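PDB 2E9Q: 11S globulin subunit beta from Cucurbita maxima, which serves as a seed storage protein of pumpkin, a nutrient reserve of the 11S globulin family that matures into hexamers. Local coordinates for residues Tyr429-Arg433 / Glu434-Arg438; Met419-Leu422 / Gly423-Ser426; Ala398-Asn402 / Asp403-Thr407. All blocks are in the same frame, centred on the assembly; numbering follows the deposited sequence.

Contact 1 of 3, residues Tyr429-Arg433 / Glu434-Arg438; sequences YRISR and EEAQR
The carboxylate of E435 turns one face to I431 and its OE2 edge to S432. I431 CB and CG2 sit over that face, CB 3.8 Å from E435 CD, and S432 N approaches E435 OE2 from this same side, 45° out of the carboxylate plane. At the edge, S432 OG donates to the anti lone pair of E435 OE2 over 2.8 Å.

A single oxygen therefore takes two hydrogen bonds, the second from the backbone S432 N, 2.8 Å from E435 OE2 and close to straight. They fix the rotation of the carboxylate. The glutamate can reach back because its CG is anti to its own carbonyl carbon (chi1 -44°) and the chain beyond is extended; S432 OG, set between its backbone N and carbonyl carbon (chi1 60°), turns toward it. A negative group beside the first turn of a helix would probably also be favoured by the helix dipole. After S432 the helix takes up its regular pattern, A436 N bonding to S432 O at 2.7 Å.

I431 reaches beyond the carboxylate and rests its CD1 on A436, 4.0 Å from A436 CB; alanine is small enough to let the isoleucine lie close to the helix backbone. R433 points the other way, onto L422 and S426 of helix 422-429, while K231 of the second subunit bonds to R430 O.

Such geometry marks a helix N-terminus. S432 is the N-cap and E435, three residues on, supplies one half of a capping box; the reciprocal bond is missing, since E435 N is 3.7 Å from S432 OG. I431 and A436, flanking this pair in sequence, form a hydrophobic staple at the start of helix 433-441.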
ATOM      1  N   TYR A 429      32.370  -3.544 -21.240  1.00 51.21           N
ATOM      2  CA  TYR A 429      32.929  -2.297 -21.740  1.00 52.43           C
ATOM      3  C   TYR A 429      33.888  -2.409 -22.918  1.00 50.43           C
ATOM      4  O   TYR A 429      34.572  -1.445 -23.248  1.00 56.96           O
ATOM      5  CB  TYR A 429      33.611  -1.568 -20.587  1.00 55.40           C
ATOM      6  CG  TYR A 429      32.636  -1.201 -19.497  1.00 61.28           C
ATOM      7  CD1 TYR A 429      32.786  -1.695 -18.200  1.00 64.91           C
ATOM      8  CD2 TYR A 429      31.538  -0.398 -19.775  1.00 52.31           C
ATOM      9  CE1 TYR A 429      31.859  -1.400 -17.208  1.00 56.55           C
ATOM     10  CE2 TYR A 429      30.607  -0.094 -18.797  1.00 63.66           C
ATOM     11  CZ  TYR A 429      30.770  -0.600 -17.515  1.00 59.14           C
ATOM     12  OH  TYR A 429      29.830  -0.317 -16.557  1.00 48.63           O
ATOM     13  N   ARG A 430      33.939  -3.579 -23.547  1.00 57.11           N
ATOM     14  CA  ARG A 430      34.815  -3.796 -24.696  1.00 62.65           C
ATOM     15  C   ARG A 430      36.245  -3.380 -24.381  1.00 64.55           C
ATOM     16  O   ARG A 430      36.900  -2.731 -25.193  1.00 63.74           O
ATOM     17  CB  ARG A 430      34.315  -2.999 -25.904  1.00 66.77           C
ATOM     18  CG  ARG A 430      32.911  -3.363 -26.380  1.00 78.02           C
ATOM     19  CD  ARG A 430      32.432  -2.379 -27.438  1.00 78.06           C
ATOM     20  NE  ARG A 430      32.414  -1.015 -26.916  1.00 80.54           N
ATOM     21  CZ  ARG A 430      32.268   0.076 -27.663  1.00 87.09           C
ATOM     22  NH1 ARG A 430      32.131  -0.033 -28.980  1.00 82.79           N
ATOM     23  NH2 ARG A 430      32.257   1.275 -27.094  1.00 84.17           N
ATOM     24  N   ILE A 431      36.717  -3.744 -23.193  1.00 67.00           N
ATOM     25  CA  ILE A 431      38.075  -3.417 -22.768  1.00 59.48           C
ATOM     26  C   ILE A 431      38.798  -4.692 -22.341  1.00 63.92           C
ATOM     27  O   ILE A 431      38.191  -5.760 -22.261  1.00 67.19           O
ATOM     28  CB  ILE A 431      38.066  -2.432 -21.598  1.00 58.16           C
ATOM     29  CG1 ILE A 431      37.338  -3.054 -20.399  1.00 64.43           C
ATOM     30  CG2 ILE A 431      37.402  -1.140 -22.026  1.00 50.78           C
ATOM     31  CD1 ILE A 431      37.308  -2.175 -19.158  1.00 53.59           C
ATOM     32  N   SER A 432      40.092  -4.585 -22.071  1.00 63.00           N
ATOM     33  CA  SER A 432      40.869  -5.750 -21.663  1.00 66.82           C
ATOM     34  C   SER A 432      40.913  -5.917 -20.149  1.00 69.54           C
ATOM     35  O   SER A 432      40.753  -4.950 -19.394  1.00 66.36           O
ATOM     36  CB  SER A 432      42.296  -5.641 -22.187  1.00 66.99           C
ATOM     37  OG  SER A 432      42.909  -4.476 -21.674  1.00 71.77           O
ATOM     38  N   ARG A 433      41.149  -7.154 -19.719  1.00 74.49           N
ATOM     39  CA  ARG A 433      41.230  -7.483 -18.302  1.00 75.25           C
ATOM     40  C   ARG A 433      42.031  -6.446 -17.529  1.00 73.43           C
ATOM     41  O   ARG A 433      41.621  -6.017 -16.452  1.00 76.61           O
ATOM     42  CB  ARG A 433      41.882  -8.855 -18.105  0.50 73.77           C
ATOM     43  CG  ARG A 433      41.044 -10.041 -18.561  0.50 75.01           C
ATOM     44  CD  ARG A 433      39.709 -10.112 -17.828  0.50 65.96           C
ATOM     45  NE  ARG A 433      39.074 -11.420 -17.980  0.50 68.63           N
ATOM     46  CZ  ARG A 433      39.418 -12.505 -17.292  0.50 61.85           C
ATOM     47  NH1 ARG A 433      40.393 -12.444 -16.395  0.50 58.49           N
ATOM     48  NH2 ARG A 433      38.791 -13.653 -17.505  0.50 64.73           N
ATOM     49  N   GLU A 434      43.168  -6.034 -18.083  1.00 71.86           N
ATOM     50  CA  GLU A 434      44.013  -5.045 -17.420  1.00 73.83           C
ATOM     51  C   GLU A 434      43.235  -3.765 -17.149  1.00 66.53           C
ATOM     52  O   GLU A 434      43.223  -3.249 -16.029  1.00 67.07           O
ATOM     53  CB  GLU A 434      45.232  -4.708 -18.282  1.00 81.49           C
ATOM     54  CG  GLU A 434      46.345  -4.010 -17.502  1.00 93.77           C
ATOM     55  CD  GLU A 434      47.212  -3.116 -18.375  1.00 99.33           C
ATOM     56  OE1 GLU A 434      48.342  -2.775 -17.949  1.00 97.14           O
ATOM     57  OE2 GLU A 434      46.757  -2.744 -19.481  1.00103.49           O
ATOM     58  N   GLU A 435      42.594  -3.254 -18.191  1.00 72.79           N
ATOM     59  CA  GLU A 435      41.803  -2.034 -18.085  1.00 68.20           C
ATOM     60  C   GLU A 435      40.630  -2.296 -17.146  1.00 57.64           C
ATOM     61  O   GLU A 435      40.261  -1.447 -16.337  1.00 58.14           O
ATOM     62  CB  GLU A 435      41.278  -1.631 -19.463  1.00 78.17           C
ATOM     63  CG  GLU A 435      42.302  -1.739 -20.589  1.00 77.17           C
ATOM     64  CD  GLU A 435      41.712  -1.370 -21.939  1.00 83.17           C
ATOM     65  OE1 GLU A 435      41.404  -0.174 -22.145  1.00 80.01           O
ATOM     66  OE2 GLU A 435      41.542  -2.278 -22.788  1.00 76.67           O
ATOM     67  N   ALA A 436      40.046  -3.481 -17.263  1.00 52.00           N
ATOM     68  CA  ALA A 436      38.925  -3.850 -16.413  1.00 62.56           C
ATOM     69  C   ALA A 436      39.396  -3.834 -14.963  1.00 66.50           C
ATOM     70  O   ALA A 436      38.638  -3.498 -14.054  1.00 70.12           O
ATOM     71  CB  ALA A 436      38.417  -5.239 -16.787  1.00 57.45           C
ATOM     72  N   GLN A 437      40.661  -4.190 -14.761  1.00 70.54           N
ATOM     73  CA  GLN A 437      41.237  -4.218 -13.426  1.00 71.45           C
ATOM     74  C   GLN A 437      41.371  -2.797 -12.919  1.00 63.88           C
ATOM     75  O   GLN A 437      41.010  -2.501 -11.784  1.00 67.36           O
ATOM     76  CB  GLN A 437      42.611  -4.883 -13.452  1.00 79.82           C
ATOM     77  CG  GLN A 437      43.053  -5.393 -12.098  1.00 85.54           C
ATOM     78  CD  GLN A 437      44.432  -6.005 -12.138  1.00 86.07           C
ATOM     79  OE1 GLN A 437      44.786  -6.818 -11.286  1.00 94.80           O
ATOM     80  NE2 GLN A 437      45.228  -5.608 -13.121  1.00 92.04           N
ATOM     81  N   ARG A 438      41.886  -1.919 -13.771  1.00 65.87           N
ATOM     82  CA  ARG A 438      42.056  -0.515 -13.409  1.00 68.63           C
ATOM     83  C   ARG A 438      40.694   0.133 -13.167  1.00 66.98           C
ATOM     84  O   ARG A 438      40.547   1.026 -12.333  1.00 66.81           O
ATOM     85  CB  ARG A 438      42.812   0.224 -14.525  1.00 69.41           C
ATOM     86  CG  ARG A 438      42.791   1.753 -14.412  1.00 77.79           C
ATOM     87  CD  ARG A 438      44.130   2.381 -14.842  1.00 86.96           C
ATOM     88  NE  ARG A 438      44.480   2.144 -16.245  1.00 88.79           N
ATOM     89  CZ  ARG A 438      43.981   2.824 -17.276  1.00 92.05           C
ATOM     90  NH1 ARG A 438      43.103   3.800 -17.078  1.00 86.51           N
ATOM     91  NH2 ARG A 438      44.367   2.528 -18.514  1.00 91.55           N
TER

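Contact 2 of 3, residues Met419-Leu422 / Gly423-Ser426; sequences MLPL and GVLS
L422 O is gripped twice by S426: the backbone S426 N bonds to it at 2.9 Å, and S426 OG adds a longer bond of 3.2 Å to L422 O from above the carbonyl plane. The hydroxyl reaches back because OG stands beside its own backbone N (chi1 -73°), a usual way for a helical serine to satisfy itself on the preceding turn. One residue earlier, P421 O receives L425 N at 3.1 Å, with a weak bond from V424 N besides.

P421 is the N-cap. Having no N-H of its own, a proline fits the beginning of a helix, and its ring offers an apolar flank. V424 CG2 lies alongside that ring, 3.6 Å from P421 CD, both side chains pointing the same way. The other branch, V424 CG1, meets L420 CD2 at 4.1 Å, the two side chains crossing at about a right angle. L420 CB also touches L425 CG at 4.2 Å, an N'-to-N4 pairing that makes a hydrophobic staple.

The turn is wedged between subunits and helices. On the second subunit, W146 packs on L420, L252 on P421 and F121 on L422, whose N bonds to D123 there. Within the chain, the bend joins helix 416-419 to helix 422-429, and helix 433-441 closes over L422 and L425 with K440, whose NZ bonds to L420 O.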
ATOM      1  N   MET A 419      31.796  -6.011  -7.468  1.00 44.52           N
ATOM      2  CA  MET A 419      31.125  -7.307  -7.447  1.00 48.30           C
ATOM      3  C   MET A 419      31.237  -8.084  -8.758  1.00 43.56           C
ATOM      4  O   MET A 419      31.165  -9.310  -8.775  1.00 46.65           O
ATOM      5  CB  MET A 419      29.638  -7.120  -7.130  1.00 56.53           C
ATOM      6  CG  MET A 419      29.334  -6.718  -5.701  1.00 77.63           C
ATOM      7  SD  MET A 419      29.321  -8.146  -4.580  1.00 89.71           S
ATOM      8  CE  MET A 419      27.590  -8.646  -4.704  1.00 96.34           C
ATOM      9  N   LEU A 420      31.400  -7.371  -9.861  1.00 43.93           N
ATOM     10  CA  LEU A 420      31.456  -8.020 -11.161  1.00 49.15           C
ATOM     11  C   LEU A 420      32.804  -8.605 -11.532  1.00 49.20           C
ATOM     12  O   LEU A 420      33.831  -7.952 -11.395  1.00 54.05           O
ATOM     13  CB  LEU A 420      31.018  -7.031 -12.245  1.00 57.42           C
ATOM     14  CG  LEU A 420      29.567  -6.534 -12.150  1.00 45.86           C
ATOM     15  CD1 LEU A 420      29.408  -5.211 -12.888  1.00 51.07           C
ATOM     16  CD2 LEU A 420      28.646  -7.589 -12.702  1.00 39.13           C
ATOM     17  N   PRO A 421      32.809  -9.854 -12.011  1.00 45.57           N
ATOM     18  CA  PRO A 421      34.036 -10.541 -12.419  1.00 49.34           C
ATOM     19  C   PRO A 421      34.727  -9.725 -13.502  1.00 56.24           C
ATOM     20  O   PRO A 421      34.067  -8.971 -14.222  1.00 59.68           O
ATOM     21  CB  PRO A 421      33.522 -11.872 -12.961  1.00 43.29           C
ATOM     22  CG  PRO A 421      32.274 -12.105 -12.164  1.00 48.80           C
ATOM     23  CD  PRO A 421      31.641 -10.742 -12.138  1.00 40.19           C
ATOM     24  N   LEU A 422      36.045  -9.868 -13.622  1.00 50.10           N
ATOM     25  CA  LEU A 422      36.776  -9.133 -14.642  1.00 55.10           C
ATOM     26  C   LEU A 422      36.308  -9.563 -16.028  1.00 45.08           C
ATOM     27  O   LEU A 422      36.218  -8.749 -16.931  1.00 44.82           O
ATOM     28  CB  LEU A 422      38.286  -9.368 -14.511  1.00 56.12           C
ATOM     29  CG  LEU A 422      39.017  -8.608 -13.406  1.00 59.62           C
ATOM     30  CD1 LEU A 422      40.494  -8.962 -13.455  1.00 68.43           C
ATOM     31  CD2 LEU A 422      38.838  -7.110 -13.595  1.00 50.05           C
ATOM     32  N   GLY A 423      36.012 -10.850 -16.186  1.00 57.65           N
ATOM     33  CA  GLY A 423      35.545 -11.347 -17.470  1.00 58.95           C
ATOM     34  C   GLY A 423      34.263 -10.658 -17.920  1.00 65.68           C
ATOM     35  O   GLY A 423      34.049 -10.444 -19.117  1.00 66.25           O
ATOM     36  N   VAL A 424      33.412 -10.308 -16.958  1.00 62.46           N
ATOM     37  CA  VAL A 424      32.144  -9.642 -17.246  1.00 54.68           C
ATOM     38  C   VAL A 424      32.382  -8.182 -17.628  1.00 53.11           C
ATOM     39  O   VAL A 424      31.809  -7.676 -18.591  1.00 54.32           O
ATOM     40  CB  VAL A 424      31.193  -9.721 -16.020  1.00 48.72           C
ATOM     41  CG1 VAL A 424      29.861  -9.084 -16.336  1.00 51.77           C
ATOM     42  CG2 VAL A 424      30.989 -11.175 -15.623  1.00 47.35           C
ATOM     43  N   LEU A 425      33.240  -7.508 -16.876  1.00 51.99           N
ATOM     44  CA  LEU A 425      33.554  -6.115 -17.156  1.00 53.12           C
ATOM     45  C   LEU A 425      34.163  -5.971 -18.546  1.00 61.52           C
ATOM     46  O   LEU A 425      33.829  -5.043 -19.284  1.00 60.70           O
ATOM     47  CB  LEU A 425      34.538  -5.589 -16.119  1.00 51.82           C
ATOM     48  CG  LEU A 425      33.995  -5.437 -14.704  1.00 52.94           C
ATOM     49  CD1 LEU A 425      35.144  -5.407 -13.709  1.00 44.76           C
ATOM     50  CD2 LEU A 425      33.172  -4.161 -14.625  1.00 54.10           C
ATOM     51  N   SER A 426      35.063  -6.888 -18.896  1.00 57.83           N
ATOM     52  CA  SER A 426      35.726  -6.854 -20.198  1.00 61.37           C
ATOM     53  C   SER A 426      34.727  -6.842 -21.341  1.00 55.41           C
ATOM     54  O   SER A 426      34.693  -5.909 -22.147  1.00 53.63           O
ATOM     55  CB  SER A 426      36.650  -8.061 -20.360  1.00 57.84           C
ATOM     56  OG  SER A 426      37.801  -7.908 -19.558  1.00 70.20           O
TER

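Contact 3 of 3, residues Ala398-Asn402 / Asp403-Thr407; sequences AFKTN and DNAIT
K400 runs its aliphatic chain past the methyl of A405. CB starts 3.8 Å from A405 CB, CG comes nearest at 3.5 Å from A405 CB, tighter than usual for two carbons, CD keeps to 3.6 Å from A405 CB, and CE draws off to 4.2 Å from that methyl. The passage is shaped by a bend at the second torsion (chi2 -65°), after which the chain is extended and carries NZ to S345, whose OG it hydrogen-bonds; E325 offers NZ a weak, long ion pair as well.

A buried lysine suits this place because its methylenes can pack as a hydrocarbon while the ammonium finds partners beyond. Alanine opposite is small enough for the chain to lie close.

Between them the backbone turns back, with N402 CB packed against the backbone of the turn. Surrounding residues hold it: S323 OG bonds to N402 O, while the N342 amide takes both N404 O and I406 N.

The turn carries the chain out of strand 393-400, in one antiparallel sheet, to strand 407-409, which pairs with strand 334-340 in another. Such a sheet-to-sheet connection belongs to the second cupin β-barrel of an 11S globulin, and the K400 side chain lies about 6 Å from that of K387, a residue assigned to magnesium binding.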
ATOM      1  N   ALA A 398      19.037  15.175   3.571  1.00 43.01           N
ATOM      2  CA  ALA A 398      18.276  14.459   2.559  1.00 42.82           C
ATOM      3  C   ALA A 398      17.204  13.553   3.161  1.00 43.61           C
ATOM      4  O   ALA A 398      17.523  12.558   3.803  1.00 42.25           O
ATOM      5  CB  ALA A 398      19.219  13.633   1.708  1.00 38.26           C
ATOM      6  N   PHE A 399      15.940  13.891   2.936  1.00 38.77           N
ATOM      7  CA  PHE A 399      14.837  13.090   3.454  1.00 41.70           C
ATOM      8  C   PHE A 399      14.534  11.917   2.523  1.00 44.63           C
ATOM      9  O   PHE A 399      14.527  12.073   1.296  1.00 39.16           O
ATOM     10  CB  PHE A 399      13.584  13.951   3.629  1.00 34.42           C
ATOM     11  CG  PHE A 399      13.810  15.173   4.456  1.00 38.10           C
ATOM     12  CD1 PHE A 399      14.179  16.377   3.860  1.00 39.27           C
ATOM     13  CD2 PHE A 399      13.675  15.120   5.846  1.00 38.48           C
ATOM     14  CE1 PHE A 399      14.410  17.522   4.634  1.00 38.04           C
ATOM     15  CE2 PHE A 399      13.904  16.252   6.634  1.00 34.41           C
ATOM     16  CZ  PHE A 399      14.272  17.459   6.026  1.00 41.31           C
ATOM     17  N   LYS A 400      14.287  10.754   3.123  1.00 39.92           N
ATOM     18  CA  LYS A 400      13.994   9.526   2.398  1.00 38.38           C
ATOM     19  C   LYS A 400      12.544   9.112   2.605  1.00 36.36           C
ATOM     20  O   LYS A 400      12.007   9.240   3.703  1.00 41.59           O
ATOM     21  CB  LYS A 400      14.909   8.401   2.892  1.00 39.39           C
ATOM     22  CG  LYS A 400      16.384   8.773   2.959  1.00 42.55           C
ATOM     23  CD  LYS A 400      16.985   9.071   1.591  1.00 40.59           C
ATOM     24  CE  LYS A 400      18.444   9.463   1.744  1.00 44.93           C
ATOM     25  NZ  LYS A 400      19.134   9.693   0.454  1.00 49.15           N
ATOM     26  N   THR A 401      11.917   8.611   1.547  1.00 36.31           N
ATOM     27  CA  THR A 401      10.533   8.163   1.610  1.00 36.44           C
ATOM     28  C   THR A 401      10.454   6.671   1.948  1.00 45.35           C
ATOM     29  O   THR A 401       9.631   5.943   1.393  1.00 43.10           O
ATOM     30  CB  THR A 401       9.833   8.384   0.276  1.00 35.58           C
ATOM     31  OG1 THR A 401      10.566   7.702  -0.742  1.00 38.06           O
ATOM     32  CG2 THR A 401       9.764   9.878  -0.057  1.00 35.19           C
ATOM     33  N   ASN A 402      11.337   6.218   2.833  1.00 40.81           N
ATOM     34  CA  ASN A 402      11.363   4.828   3.278  1.00 44.16           C
ATOM     35  C   ASN A 402      11.999   4.841   4.678  1.00 45.90           C
ATOM     36  O   ASN A 402      12.781   5.743   4.991  1.00 44.86           O
ATOM     37  CB  ASN A 402      12.211   3.977   2.331  1.00 40.72           C
ATOM     38  CG  ASN A 402      11.872   2.500   2.418  1.00 56.78           C
ATOM     39  OD1 ASN A 402      10.955   2.023   1.751  1.00 65.54           O
ATOM     40  ND2 ASN A 402      12.601   1.769   3.253  1.00 58.27           N
ATOM     41  N   ASP A 403      11.673   3.866   5.525  1.00 40.40           N
ATOM     42  CA  ASP A 403      12.266   3.860   6.861  1.00 43.39           C
ATOM     43  C   ASP A 403      13.715   3.397   6.829  1.00 46.25           C
ATOM     44  O   ASP A 403      14.422   3.485   7.829  1.00 51.22           O
ATOM     45  CB  ASP A 403      11.455   3.001   7.853  1.00 40.06           C
ATOM     46  CG  ASP A 403      11.448   1.509   7.513  1.00 46.89           C
ATOM     47  OD1 ASP A 403      12.283   1.022   6.728  1.00 46.07           O
ATOM     48  OD2 ASP A 403      10.589   0.803   8.073  1.00 57.95           O
ATOM     49  N   ASN A 404      14.161   2.929   5.670  1.00 50.52           N
ATOM     50  CA  ASN A 404      15.531   2.450   5.531  1.00 59.93           C
ATOM     51  C   ASN A 404      16.091   2.558   4.101  1.00 57.03           C
ATOM     52  O   ASN A 404      16.169   1.561   3.375  1.00 54.25           O
ATOM     53  CB  ASN A 404      15.609   0.995   6.007  1.00 58.48           C
ATOM     54  CG  ASN A 404      16.985   0.401   5.818  1.00 73.89           C
ATOM     55  OD1 ASN A 404      17.987   0.971   6.259  1.00 74.75           O
ATOM     56  ND2 ASN A 404      17.048  -0.749   5.155  1.00 75.20           N
ATOM     57  N   ALA A 405      16.497   3.763   3.717  1.00 39.81           N
ATOM     58  CA  ALA A 405      17.044   4.013   2.386  1.00 49.39           C
ATOM     59  C   ALA A 405      18.365   3.288   2.140  1.00 45.85           C
ATOM     60  O   ALA A 405      19.313   3.421   2.902  1.00 48.04           O
ATOM     61  CB  ALA A 405      17.235   5.509   2.179  1.00 41.52           C
ATOM     62  N   ILE A 406      18.425   2.527   1.062  1.00 48.56           N
ATOM     63  CA  ILE A 406      19.635   1.796   0.728  1.00 53.58           C
ATOM     64  C   ILE A 406      20.286   2.378  -0.519  1.00 60.67           C
ATOM     65  O   ILE A 406      19.648   2.469  -1.578  1.00 56.63           O
ATOM     66  CB  ILE A 406      19.334   0.329   0.438  1.00 49.18           C
ATOM     67  CG1 ILE A 406      18.625  -0.312   1.629  1.00 56.10           C
ATOM     68  CG2 ILE A 406      20.634  -0.391   0.086  1.00 50.48           C
ATOM     69  CD1 ILE A 406      17.982  -1.658   1.306  1.00 46.55           C
ATOM     70  N   THR A 407      21.553   2.764  -0.401  1.00 53.51           N
ATOM     71  CA  THR A 407      22.263   3.316  -1.541  1.00 54.29           C
ATOM     72  C   THR A 407      23.318   2.351  -2.080  1.00 62.64           C
ATOM     73  O   THR A 407      24.127   1.799  -1.322  1.00 54.40           O
ATOM     74  CB  THR A 407      22.948   4.658  -1.197  1.00 55.30           C
ATOM     75  OG1 THR A 407      24.345   4.579  -1.510  1.00 62.43           O
ATOM     76  CG2 THR A 407      22.775   4.992   0.263  1.00 55.90           C
TER

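Contacts 1 and 2 start two successive helices, 433-441 and 422-429, at the far end of the subunit, with centres about 9 Å apart; they touch, L422 CD2 packing on A436 and I431 N probably bonding to S426 O. Both use a hydrophobic staple and both touch the second subunit, but they differ in burial. The surface start at 429-438 has polar capping by a serine and a glutamate, whereas the buried one at 419-426 relies on apolar packing of a proline, a valine and leucines. Contact 3, about 29 Å from contact 2 between centres, lies nearer the middle of the chain in the cupin barrel: a surface turn between strands, with a buried lysine.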